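Local coordinates for protein NADH-rubredoxin oxidoreductase (Clostridium acetobutylicum, PDB 3KLJ) that catalyses the NADH-dependent reduction of rubredoxin through a bound FAD, as an intermediate in electron transfer chains that scavenge dioxygen, at residues I12-A17 with S23-A28; L29-D34 with A287-C292; G18-S23 with Y261-V266; T36-E41 with K93-K98. All blocks are in the same frame, centred on the assembly; numbering follows the deposited sequence.

Contact 1 (I12-A17 with S23-A28); sequences ILILGA and SAAKAA. With FAD (flavin-adenine dinucleotide), chain B.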
# COMPACT_ATOMS: atom_id res chain seq x y z
N ILE A 12 -9.55 23.18 10.49
CA ILE A 12 -9.28 21.93 9.77
C ILE A 12 -8.86 20.83 10.72
O ILE A 12 -7.81 20.93 11.39
CB ILE A 12 -8.21 22.11 8.67
CG1 ILE A 12 -8.57 23.30 7.76
CG2 ILE A 12 -8.01 20.81 7.88
CD1 ILE A 12 -7.80 23.34 6.49
N LEU A 13 -9.69 19.80 10.79
CA LEU A 13 -9.40 18.60 11.55
C LEU A 13 -8.94 17.51 10.60
O LEU A 13 -9.64 17.18 9.64
CB LEU A 13 -10.64 18.10 12.28
CG LEU A 13 -10.48 17.62 13.73
CD1 LEU A 13 -11.44 16.47 14.05
CD2 LEU A 13 -9.04 17.27 14.09
N ILE A 14 -7.76 16.97 10.87
CA ILE A 14 -7.20 15.88 10.07
C ILE A 14 -7.18 14.60 10.90
O ILE A 14 -6.47 14.51 11.92
CB ILE A 14 -5.80 16.25 9.53
CG1 ILE A 14 -5.91 17.42 8.55
CG2 ILE A 14 -5.14 15.06 8.85
CD1 ILE A 14 -4.58 17.99 8.14
N LEU A 15 -7.96 13.63 10.46
CA LEU A 15 -8.11 12.35 11.14
C LEU A 15 -7.13 11.32 10.57
O LEU A 15 -7.38 10.72 9.51
CB LEU A 15 -9.57 11.88 11.02
CG LEU A 15 -10.15 10.93 12.06
CD1 LEU A 15 -11.70 10.88 11.96
CD2 LEU A 15 -9.54 9.53 11.93
N GLY A 16 -6.02 11.14 11.28
CA GLY A 16 -4.93 10.26 10.87
C GLY A 16 -3.71 11.07 10.44
O GLY A 16 -3.83 11.99 9.63
N ALA A 17 -2.54 10.72 10.98
CA ALA A 17 -1.32 11.43 10.65
C ALA A 17 -0.27 10.51 9.99
O ALA A 17 0.80 10.26 10.53
CB ALA A 17 -0.76 12.14 11.88
N SER A 23 0.31 15.40 4.02
CA SER A 23 0.16 16.16 2.77
C SER A 23 -1.00 17.16 2.83
O SER A 23 -0.89 18.27 2.32
CB SER A 23 -0.00 15.21 1.59
OG SER A 23 0.02 15.94 0.37
N ALA A 24 -2.10 16.77 3.47
CA ALA A 24 -3.23 17.70 3.65
C ALA A 24 -2.85 18.90 4.53
O ALA A 24 -3.16 20.05 4.19
CB ALA A 24 -4.44 17.00 4.21
N ALA A 25 -2.19 18.62 5.65
CA ALA A 25 -1.72 19.69 6.56
C ALA A 25 -0.82 20.66 5.81
O ALA A 25 -1.08 21.87 5.80
CB ALA A 25 -1.01 19.10 7.78
N LYS A 26 0.21 20.11 5.15
CA LYS A 26 1.13 20.89 4.33
C LYS A 26 0.41 21.75 3.28
O LYS A 26 0.76 22.91 3.09
CB LYS A 26 2.16 19.97 3.67
CG LYS A 26 3.17 20.70 2.76
CD LYS A 26 4.14 19.70 2.11
CE LYS A 26 5.00 20.39 1.06
NZ LYS A 26 6.13 19.50 0.60
N ALA A 27 -0.58 21.16 2.62
CA ALA A 27 -1.38 21.88 1.62
C ALA A 27 -2.22 23.00 2.24
O ALA A 27 -2.34 24.07 1.66
CB ALA A 27 -2.26 20.91 0.85
N ALA A 28 -2.78 22.75 3.42
CA ALA A 28 -3.59 23.73 4.15
C ALA A 28 -2.78 24.92 4.68
O ALA A 28 -3.35 25.98 4.97
CB ALA A 28 -4.33 23.05 5.30
PA FAD B . -1.32 5.50 6.65
O1A FAD B . -1.81 4.15 7.10
O2A FAD B . 0.14 5.50 6.26
O5B FAD B . -1.56 6.57 7.81
C5B FAD B . -2.82 6.67 8.47
C4B FAD B . -2.60 7.03 9.93
O4B FAD B . -3.86 7.25 10.57
C3B FAD B . -1.92 5.89 10.69
O3B FAD B . -0.80 6.41 11.40
C2B FAD B . -2.97 5.36 11.64
O2B FAD B . -2.43 4.97 12.88
C1B FAD B . -3.89 6.56 11.81
N9A FAD B . -5.27 6.20 12.18
C8A FAD B . -5.99 5.10 11.78
N7A FAD B . -7.22 5.16 12.35
C5A FAD B . -7.30 6.28 13.09
C6A FAD B . -8.33 6.81 13.88
N6A FAD B . -9.37 6.05 14.21
N1A FAD B . -8.10 8.00 14.55
C2A FAD B . -6.89 8.66 14.44
N3A FAD B . -5.88 8.12 13.67
C4A FAD B . -6.09 6.95 13.00
N1 FAD B . 3.29 2.07 -1.10
C2 FAD B . 3.90 2.27 -2.32
O2 FAD B . 3.39 3.02 -3.13
N3 FAD B . 5.10 1.66 -2.62
C4 FAD B . 5.69 0.82 -1.70
O4 FAD B . 6.75 0.27 -2.00
C4X FAD B . 5.07 0.59 -0.46
N5 FAD B . 5.64 -0.24 0.48
C5X FAD B . 5.03 -0.46 1.70
C6 FAD B . 5.61 -1.31 2.65
C7 FAD B . 4.98 -1.50 3.89
C7M FAD B . 5.60 -2.41 4.91
C8 FAD B . 3.77 -0.87 4.17
C8M FAD B . 3.07 -1.07 5.49
C9 FAD B . 3.19 -0.03 3.22
C9A FAD B . 3.82 0.18 1.99
N10 FAD B . 3.24 1.02 1.04
C10 FAD B . 3.86 1.23 -0.17
C1' FAD B . 1.93 1.69 1.33
C2' FAD B . 2.10 3.12 1.80
O2' FAD B . 2.77 3.11 3.05
C3' FAD B . 0.70 3.70 1.95
O3' FAD B . 0.10 3.80 0.68
C4' FAD B . 0.70 5.08 2.60
O4' FAD B . 1.33 5.03 3.87
C5' FAD B . -0.75 5.50 2.80
O5' FAD B . -0.74 6.68 3.57
P FAD B . -2.04 7.11 4.37
O1P FAD B . -1.77 8.43 5.06
O2P FAD B . -3.26 7.11 3.48
O3P FAD B . -2.29 5.93 5.45
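Ile14 overlaps the helix 19-28 with the end of its longer branch: CD1 lies 3.5 Å from Ala25 N and 3.8 Å from Ala25 CB, and it also meets Ala24 CB at 4.1 Å. The branch reaches the helix because CG1 stands anti to the carbonyl carbon (chi1 -65°) and the chain then runs on extended. Two residues earlier on the same face, Ile12 repeats the gesture, its CD1 meeting Ala28 CB at 3.7 Å, one helical turn beyond Ala24. Small methyls on this side of the helix thus receive two long aliphatic tips without any hydrogen bond between strand and helix. The axes come within 9.7 Å and run nearly antiparallel, at 163°. All five touching residues are buried; Ile109 of the neighbouring strand packs on both Ile12 and Ala24.

Leu13 and Leu15 take the other face of the strand. The CD2 of Leu15 comes to 3.4 Å from N1A of the FAD adenine, and where the strand ends Gly16 brings its CA to 3.2 Å from the ribose O4B. The amide of Ala17 is bonded to the side chain of Asn39. Strand, tight glycine-bearing turn and returning helix, with the cofactor at the strand's end, form the opening half of the beta-alpha-beta unit of a Rossmann-type dinucleotide-binding fold.

Contact 2 (L29-D34 with A287-C292); sequences LGKCDD and AGLNAC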
# COMPACT_ATOMS: atom_id res chain seq x y z
N LEU A 29 -1.47 24.74 4.81
CA LEU A 29 -0.56 25.78 5.34
C LEU A 29 -0.59 27.09 4.58
O LEU A 29 -0.65 27.11 3.35
CB LEU A 29 0.89 25.27 5.37
CG LEU A 29 1.45 24.81 6.71
CD1 LEU A 29 2.80 24.13 6.50
CD2 LEU A 29 1.57 25.99 7.68
N GLY A 30 -0.55 28.19 5.32
CA GLY A 30 -0.61 29.53 4.74
C GLY A 30 -2.02 29.92 4.34
O GLY A 30 -2.43 31.08 4.51
N LYS A 31 -2.77 28.96 3.81
CA LYS A 31 -4.13 29.21 3.35
C LYS A 31 -5.13 29.20 4.52
O LYS A 31 -5.96 30.10 4.63
CB LYS A 31 -4.53 28.19 2.26
CG LYS A 31 -3.37 27.74 1.39
CD LYS A 31 -3.82 27.14 0.08
CE LYS A 31 -2.65 27.10 -0.89
NZ LYS A 31 -3.06 26.95 -2.31
N CYS A 32 -5.05 28.17 5.37
CA CYS A 32 -5.82 28.14 6.61
C CYS A 32 -4.88 28.25 7.80
O CYS A 32 -3.72 27.86 7.74
CB CYS A 32 -6.70 26.90 6.72
SG CYS A 32 -8.47 27.27 6.75
N ASP A 33 -5.38 28.83 8.89
CA ASP A 33 -4.51 29.18 10.02
C ASP A 33 -4.77 28.41 11.33
O ASP A 33 -4.23 28.77 12.38
CB ASP A 33 -4.52 30.70 10.27
CG ASP A 33 -5.86 31.21 10.80
OD1 ASP A 33 -6.89 30.51 10.63
OD2 ASP A 33 -5.89 32.32 11.38
N ASP A 34 -5.58 27.35 11.26
CA ASP A 34 -5.95 26.58 12.44
C ASP A 34 -6.13 25.10 12.06
O ASP A 34 -7.24 24.65 11.76
CB ASP A 34 -7.22 27.16 13.06
CG ASP A 34 -7.59 26.51 14.39
OD1 ASP A 34 -6.80 25.71 14.93
OD2 ASP A 34 -8.69 26.82 14.89
N ALA A 287 -7.18 17.29 -0.96
CA ALA A 287 -8.09 17.43 0.18
C ALA A 287 -7.81 18.68 1.03
O ALA A 287 -8.74 19.39 1.39
CB ALA A 287 -8.06 16.16 1.05
N GLY A 288 -6.54 18.91 1.36
CA GLY A 288 -6.15 20.09 2.15
C GLY A 288 -6.49 21.39 1.44
O GLY A 288 -7.03 22.32 2.05
N LEU A 289 -6.17 21.43 0.15
CA LEU A 289 -6.45 22.57 -0.74
C LEU A 289 -7.94 22.89 -0.82
O LEU A 289 -8.34 24.06 -0.72
CB LEU A 289 -5.91 22.26 -2.15
CG LEU A 289 -4.61 22.87 -2.72
CD1 LEU A 289 -3.65 23.54 -1.70
CD2 LEU A 289 -3.86 21.85 -3.59
N ASN A 290 -8.77 21.86 -1.00
CA ASN A 290 -10.22 22.02 -1.10
C ASN A 290 -10.84 22.44 0.24
O ASN A 290 -11.71 23.31 0.28
CB ASN A 290 -10.88 20.74 -1.61
CG ASN A 290 -10.90 20.65 -3.13
OD1 ASN A 290 -11.80 21.18 -3.78
ND2 ASN A 290 -9.93 19.95 -3.69
N ALA A 291 -10.36 21.82 1.32
CA ALA A 291 -10.79 22.16 2.68
C ALA A 291 -10.52 23.64 3.01
O ALA A 291 -11.21 24.23 3.85
CB ALA A 291 -10.11 21.27 3.69
N CYS A 292 -9.54 24.21 2.32
CA CYS A 292 -9.24 25.63 2.46
C CYS A 292 -9.86 26.48 1.34
O CYS A 292 -9.50 27.64 1.15
CB CYS A 292 -7.73 25.86 2.55
SG CYS A 292 -7.33 27.41 3.36
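Lys31 is where the loop that follows helix 19-28 first meets the end of helix 277-291. Its CG lies on the side away from the carbonyl carbon, though chi1 (-32°) is off the staggered position, and the extended chain beyond carries the amine out over Leu289, whose CD1 lies 3.5 Å from NZ and 3.8 Å from CE. The two side chains pass at an angle, so that the leucine methyl covers the flank of the lysine tail while the charge itself is paired with Glu294 in a salt bridge just beyond the helix.

Cys32 comes next and faces Cys292, the two CA atoms standing 5.9 Å apart. These residues form a disulfide, and each was modelled in two conformers. In one pair of conformers SG of Cys32 is 3.6 Å from SG of Cys292, too far for a bond; all the close approaches of Cys292 SG in that pair, to Lys31 as well as to Cys32, are doubtful.

Asp34 leads into strand 35-38, its carboxylate held by a salt bridge to Lys78. The contact lies at the surface and away from the FAD. It ties the helix 19-28 to strand 35-38 connection to the last turn of helix 277-291, whose Ala287 and Ala291 pack on Ile109 of strand 107-110.

Contact 3 (G18-S23 with Y261-V266); sequences GPAGFS and YACGDV. With FAD (flavin-adenine dinucleotide), chain B.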
# COMPACT_ATOMS: atom_id res chain seq x y z
N GLY A 18 -0.62 10.00 8.82
CA GLY A 18 0.32 9.31 7.97
C GLY A 18 0.66 10.25 6.82
O GLY A 18 0.40 11.46 6.91
N PRO A 19 1.22 9.71 5.73
CA PRO A 19 1.58 10.52 4.56
C PRO A 19 0.41 11.32 3.97
O PRO A 19 0.60 12.48 3.57
CB PRO A 19 2.11 9.48 3.56
CG PRO A 19 2.67 8.39 4.47
CD PRO A 19 1.70 8.31 5.61
N ALA A 20 -0.79 10.74 3.95
CA ALA A 20 -1.95 11.45 3.40
C ALA A 20 -2.34 12.63 4.27
O ALA A 20 -2.45 13.76 3.77
CB ALA A 20 -3.14 10.52 3.18
N GLY A 21 -2.53 12.38 5.56
CA GLY A 21 -2.76 13.43 6.54
C GLY A 21 -1.70 14.53 6.51
O GLY A 21 -2.03 15.72 6.51
N PHE A 22 -0.44 14.13 6.50
CA PHE A 22 0.64 15.10 6.42
C PHE A 22 0.50 16.01 5.19
O PHE A 22 0.58 17.23 5.31
CB PHE A 22 2.03 14.45 6.41
CG PHE A 22 3.10 15.41 5.99
CD1 PHE A 22 3.59 16.35 6.90
CD2 PHE A 22 3.53 15.46 4.67
CE1 PHE A 22 4.54 17.28 6.51
CE2 PHE A 22 4.49 16.39 4.28
CZ PHE A 22 4.99 17.30 5.19
N SER A 23 0.31 15.40 4.02
CA SER A 23 0.16 16.16 2.77
C SER A 23 -1.00 17.16 2.83
O SER A 23 -0.89 18.27 2.32
CB SER A 23 -0.00 15.21 1.59
OG SER A 23 0.02 15.94 0.37
N TYR A 261 -13.98 15.33 3.97
CA TYR A 261 -13.12 14.86 2.88
C TYR A 261 -12.43 13.58 3.30
O TYR A 261 -12.39 13.26 4.49
CB TYR A 261 -12.03 15.89 2.56
CG TYR A 261 -12.55 17.27 2.20
CD1 TYR A 261 -13.04 18.13 3.19
CD2 TYR A 261 -12.56 17.72 0.88
CE1 TYR A 261 -13.52 19.40 2.88
CE2 TYR A 261 -13.04 18.98 0.56
CZ TYR A 261 -13.52 19.81 1.56
OH TYR A 261 -14.00 21.06 1.26
N ALA A 262 -11.91 12.84 2.33
CA ALA A 262 -11.03 11.71 2.59
C ALA A 262 -9.96 11.59 1.51
O ALA A 262 -10.11 12.12 0.41
CB ALA A 262 -11.84 10.42 2.68
N CYS A 263 -8.87 10.90 1.82
CA CYS A 263 -7.69 10.86 0.96
C CYS A 263 -6.74 9.75 1.35
O CYS A 263 -6.62 9.41 2.52
CB CYS A 263 -6.94 12.20 1.01
SG CYS A 263 -6.61 12.81 2.68
N GLY A 264 -6.05 9.20 0.35
CA GLY A 264 -5.01 8.20 0.58
C GLY A 264 -5.61 6.80 0.65
O GLY A 264 -6.62 6.52 -0.01
N ASP A 265 -5.00 5.96 1.46
CA ASP A 265 -5.35 4.53 1.56
C ASP A 265 -6.80 4.24 1.95
O ASP A 265 -7.33 3.19 1.59
CB ASP A 265 -4.42 3.83 2.57
CG ASP A 265 -3.21 3.20 1.92
OD1 ASP A 265 -2.73 2.16 2.43
OD2 ASP A 265 -2.71 3.74 0.91
N VAL A 266 -7.43 5.16 2.69
CA VAL A 266 -8.80 4.98 3.16
C VAL A 266 -9.85 5.30 2.07
O VAL A 266 -11.02 4.94 2.22
CB VAL A 266 -9.10 5.83 4.43
CG1 VAL A 266 -9.26 7.32 4.07
CG2 VAL A 266 -10.36 5.31 5.15
PA FAD B . -1.32 5.50 6.65
O1A FAD B . -1.81 4.15 7.10
O2A FAD B . 0.14 5.50 6.26
O5B FAD B . -1.56 6.57 7.81
C5B FAD B . -2.82 6.67 8.47
C4B FAD B . -2.60 7.03 9.93
O4B FAD B . -3.86 7.25 10.57
C3B FAD B . -1.92 5.89 10.69
O3B FAD B . -0.80 6.41 11.40
C2B FAD B . -2.97 5.36 11.64
O2B FAD B . -2.43 4.97 12.88
C1B FAD B . -3.89 6.56 11.81
N9A FAD B . -5.27 6.20 12.18
C8A FAD B . -5.99 5.10 11.78
N7A FAD B . -7.22 5.16 12.35
C5A FAD B . -7.30 6.28 13.09
C6A FAD B . -8.33 6.81 13.88
N6A FAD B . -9.37 6.05 14.21
N1A FAD B . -8.10 8.00 14.55
C2A FAD B . -6.89 8.66 14.44
N3A FAD B . -5.88 8.12 13.67
C4A FAD B . -6.09 6.95 13.00
N1 FAD B . 3.29 2.07 -1.10
C2 FAD B . 3.90 2.27 -2.32
O2 FAD B . 3.39 3.02 -3.13
N3 FAD B . 5.10 1.66 -2.62
C4 FAD B . 5.69 0.82 -1.70
O4 FAD B . 6.75 0.27 -2.00
C4X FAD B . 5.07 0.59 -0.46
N5 FAD B . 5.64 -0.24 0.48
C5X FAD B . 5.03 -0.46 1.70
C6 FAD B . 5.61 -1.31 2.65
C7 FAD B . 4.98 -1.50 3.89
C7M FAD B . 5.60 -2.41 4.91
C8 FAD B . 3.77 -0.87 4.17
C8M FAD B . 3.07 -1.07 5.49
C9 FAD B . 3.19 -0.03 3.22
C9A FAD B . 3.82 0.18 1.99
N10 FAD B . 3.24 1.02 1.04
C10 FAD B . 3.86 1.23 -0.17
C1' FAD B . 1.93 1.69 1.33
C2' FAD B . 2.10 3.12 1.80
O2' FAD B . 2.77 3.11 3.05
C3' FAD B . 0.70 3.70 1.95
O3' FAD B . 0.10 3.80 0.68
C4' FAD B . 0.70 5.08 2.60
O4' FAD B . 1.33 5.03 3.87
C5' FAD B . -0.75 5.50 2.80
O5' FAD B . -0.74 6.68 3.57
P FAD B . -2.04 7.11 4.37
O1P FAD B . -1.77 8.43 5.06
O2P FAD B . -3.26 7.11 3.48
O3P FAD B . -2.29 5.93 5.45
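The glycine-rich start of the FAD-binding helix 19-28 here meets the turn after strand 260-262, Ala20 packing on Cys263 and Gly264 beside the cofactor's pyrophosphate. Ala20 CB sits 3.7 Å from the carbonyl O of Cys263 and 4.2 Å from its SG. It also approaches Gly264 CA to 4.0 Å, a closeness possible because Gly264 puts no side chain on this face; a side chain here would run into both the Ala20 methyl and O2P, and the positive phi of 87° also favours glycine.

Each segment supplies one amide to the same phosphate. Ala20 N donates to FAD O1P at 2.7 Å, with an N-H...O angle of 156°, while Asp265 N donates to O2P at 2.9 Å and 164°. Two different oxygens are therefore gripped from the two segments. At the helix N-terminus, Gly18 occupies the N-cap position and brings its CA to 3.3 Å from O5B, so the helix start lies against both the adenosine and the flavin sides of the pyrophosphate; its dipole would be expected to favour the negative charge there. Gly16, Gly18 and Gly21 fit the GxGxxG pattern of Rossmann-type nucleotide sites, and the Gly264-Asp265 pair corresponds to the second FAD fingerprint of the glutathione-reductase fold.

Asp265 adds a further hold on the ribityl chain: the FAD O3' hydroxyl donates to its OD2 at 2.8 Å. Its other oxygen, OD1, is bonded to Ser114 OG, which steadies the carboxylate from a second shell. The amide of Gly264 is taken by the Gln283 side chain from helix 277-291.

Contact 4 (T36-E41 with K93-K98); sequences TMINSE and KLVTLK. With FAD (flavin-adenine dinucleotide), chain B.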
# COMPACT_ATOMS: atom_id res chain seq x y z
N THR A 36 -5.40 21.00 13.01
CA THR A 36 -5.15 19.97 14.02
C THR A 36 -5.15 18.58 13.40
O THR A 36 -6.07 18.23 12.65
CB THR A 36 -6.21 20.03 15.13
OG1 THR A 36 -6.16 21.31 15.75
CG2 THR A 36 -5.97 18.97 16.19
N MET A 37 -4.14 17.79 13.74
CA MET A 37 -4.03 16.42 13.29
C MET A 37 -4.17 15.47 14.47
O MET A 37 -3.51 15.64 15.49
CB MET A 37 -2.66 16.17 12.65
CG MET A 37 -2.28 17.15 11.56
SD MET A 37 -0.69 16.68 10.84
CE MET A 37 -1.25 15.31 9.81
N ILE A 38 -5.04 14.47 14.30
CA ILE A 38 -5.20 13.40 15.27
C ILE A 38 -4.44 12.17 14.78
O ILE A 38 -4.64 11.76 13.64
CB ILE A 38 -6.70 13.04 15.45
CG1 ILE A 38 -7.49 14.25 15.95
CG2 ILE A 38 -6.86 11.85 16.41
CD1 ILE A 38 -8.98 14.17 15.63
N ASN A 39 -3.58 11.58 15.61
CA ASN A 39 -2.92 10.32 15.22
C ASN A 39 -2.90 9.25 16.30
O ASN A 39 -2.52 9.52 17.43
CB ASN A 39 -1.50 10.57 14.71
CG ASN A 39 -0.94 9.40 13.88
OD1 ASN A 39 -1.59 8.88 12.96
ND2 ASN A 39 0.26 8.99 14.22
N SER A 40 -3.30 8.04 15.91
CA SER A 40 -3.39 6.91 16.83
C SER A 40 -2.02 6.42 17.31
O SER A 40 -1.91 5.88 18.42
CB SER A 40 -4.16 5.76 16.19
OG SER A 40 -3.46 5.24 15.07
N GLU A 41 -0.99 6.62 16.48
CA GLU A 41 0.39 6.22 16.82
C GLU A 41 1.08 7.29 17.68
O GLU A 41 0.61 8.43 17.75
CB GLU A 41 1.22 5.97 15.55
CG GLU A 41 0.57 5.02 14.53
CD GLU A 41 1.53 4.61 13.41
OE1 GLU A 41 2.71 4.32 13.70
OE2 GLU A 41 1.11 4.57 12.24
N LYS A 93 -20.71 18.59 13.68
CA LYS A 93 -19.29 18.72 13.33
C LYS A 93 -18.40 18.40 14.53
O LYS A 93 -17.52 19.18 14.90
CB LYS A 93 -18.99 20.10 12.74
CG LYS A 93 -19.66 20.34 11.39
CD LYS A 93 -19.10 21.57 10.69
CE LYS A 93 -19.44 21.56 9.21
NZ LYS A 93 -18.88 22.76 8.53
N LEU A 94 -18.64 17.23 15.13
CA LEU A 94 -17.90 16.79 16.30
C LEU A 94 -17.32 15.40 16.06
O LEU A 94 -18.02 14.50 15.58
CB LEU A 94 -18.79 16.76 17.55
CG LEU A 94 -19.47 18.04 18.08
CD1 LEU A 94 -20.43 17.72 19.23
CD2 LEU A 94 -18.45 19.07 18.55
N VAL A 95 -16.04 15.24 16.37
CA VAL A 95 -15.38 13.95 16.31
C VAL A 95 -15.14 13.47 17.74
O VAL A 95 -14.61 14.21 18.58
CB VAL A 95 -14.07 14.02 15.49
CG1 VAL A 95 -13.24 12.75 15.67
CG2 VAL A 95 -14.39 14.24 14.01
N THR A 96 -15.54 12.23 18.03
CA THR A 96 -15.36 11.66 19.36
C THR A 96 -14.15 10.74 19.37
O THR A 96 -14.04 9.84 18.52
CB THR A 96 -16.60 10.88 19.83
OG1 THR A 96 -17.75 11.72 19.74
CG2 THR A 96 -16.43 10.43 21.27
N LEU A 97 -13.27 10.97 20.32
CA LEU A 97 -12.08 10.16 20.51
C LEU A 97 -12.32 9.02 21.50
O LEU A 97 -13.36 8.96 22.17
CB LEU A 97 -10.91 11.04 20.97
CG LEU A 97 -10.59 12.26 20.10
CD1 LEU A 97 -9.75 13.27 20.87
CD2 LEU A 97 -9.91 11.86 18.79
N LYS A 98 -11.34 8.12 21.58
CA LYS A 98 -11.36 6.98 22.50
C LYS A 98 -11.52 7.42 23.96
O LYS A 98 -12.30 6.84 24.71
CB LYS A 98 -10.09 6.13 22.31
CG LYS A 98 -10.07 4.83 23.12
CD LYS A 98 -11.02 3.79 22.52
CE LYS A 98 -11.33 2.70 23.53
NZ LYS A 98 -12.08 1.58 22.90
PA FAD B . -1.32 5.50 6.65
O1A FAD B . -1.81 4.15 7.10
O2A FAD B . 0.14 5.50 6.26
O5B FAD B . -1.56 6.57 7.81
C5B FAD B . -2.82 6.67 8.47
C4B FAD B . -2.60 7.03 9.93
O4B FAD B . -3.86 7.25 10.57
C3B FAD B . -1.92 5.89 10.69
O3B FAD B . -0.80 6.41 11.40
C2B FAD B . -2.97 5.36 11.64
O2B FAD B . -2.43 4.97 12.88
C1B FAD B . -3.89 6.56 11.81
N9A FAD B . -5.27 6.20 12.18
C8A FAD B . -5.99 5.10 11.78
N7A FAD B . -7.22 5.16 12.35
C5A FAD B . -7.30 6.28 13.09
C6A FAD B . -8.33 6.81 13.88
N6A FAD B . -9.37 6.05 14.21
N1A FAD B . -8.10 8.00 14.55
C2A FAD B . -6.89 8.66 14.44
N3A FAD B . -5.88 8.12 13.67
C4A FAD B . -6.09 6.95 13.00
N1 FAD B . 3.29 2.07 -1.10
C2 FAD B . 3.90 2.27 -2.32
O2 FAD B . 3.39 3.02 -3.13
N3 FAD B . 5.10 1.66 -2.62
C4 FAD B . 5.69 0.82 -1.70
O4 FAD B . 6.75 0.27 -2.00
C4X FAD B . 5.07 0.59 -0.46
N5 FAD B . 5.64 -0.24 0.48
C5X FAD B . 5.03 -0.46 1.70
C6 FAD B . 5.61 -1.31 2.65
C7 FAD B . 4.98 -1.50 3.89
C7M FAD B . 5.60 -2.41 4.91
C8 FAD B . 3.77 -0.87 4.17
C8M FAD B . 3.07 -1.07 5.49
C9 FAD B . 3.19 -0.03 3.22
C9A FAD B . 3.82 0.18 1.99
N10 FAD B . 3.24 1.02 1.04
C10 FAD B . 3.86 1.23 -0.17
C1' FAD B . 1.93 1.69 1.33
C2' FAD B . 2.10 3.12 1.80
O2' FAD B . 2.77 3.11 3.05
C3' FAD B . 0.70 3.70 1.95
O3' FAD B . 0.10 3.80 0.68
C4' FAD B . 0.70 5.08 2.60
O4' FAD B . 1.33 5.03 3.87
C5' FAD B . -0.75 5.50 2.80
O5' FAD B . -0.74 6.68 3.57
P FAD B . -2.04 7.11 4.37
O1P FAD B . -1.77 8.43 5.06
O2P FAD B . -3.26 7.11 3.48
O3P FAD B . -2.29 5.93 5.45
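Ile38 and Leu97 meet at a slant, each reaching toward the other from strands that exchange no hydrogen bond. Leu97 CD2 rests against both branches of the isoleucine, 3.9 Å from CG2 and 4.0 Å from CD1. Ile38 can offer both because CG1 stands anti to the carbonyl carbon (chi1 -60°) while CG2 stands anti to the backbone N. Farther along, CD1 only grazes Val95 CG1 at 4.5 Å.

This buried patch joins the parallel sheet of the FAD-binding domain, through strand 35-38, to the three-stranded antiparallel sheet holding strand 94-97, a pairing of sheets familiar from the glutathione-reductase fold. Val95 also packs on Leu13 of strand 12-15.

The CG2 branch of Ile38 has a second neighbour, the adenine carbon C2A of FAD at 3.7 Å. Just past the strand, polar side chains gather at the ribose hydroxyls. Ser40 OG is modelled 2.4 Å from O2B, too short to be taken at face value, so the details of that bond are doubtful. O3B lies 2.8 Å from Glu41 OE2 and 3.0 Å from Asn39 OD1. Glu41 is positioned by a salt bridge from OE2 to Arg48 and by Tyr46, which bonds its OE1.

Contacts 1, 3 and 4 all touch FAD, and together follow the cofactor from adenine and ribose (contacts 1 and 4) to pyrophosphate and ribityl chain (contact 3). Contacts 1 and 3 share Ser23 and helix 19-28, their centres 8 Å apart, with Ile14 CG2 resting 3.7 Å from Gly21 CA. Contact 4 adjoins contact 1 within the parallel sheet: Ile14 N lies 2.8 Å from Thr36 O, a probable hydrogen bond. The Met37 methyl CE, 3.4 Å from Gly21 O, brings the same strand to contact 3. Contact 2 lies at the surface, away from FAD; its centre is 8 Å from that of contact 1, and Ile12 CD1 packs 3.7 Å from Cys32 CB.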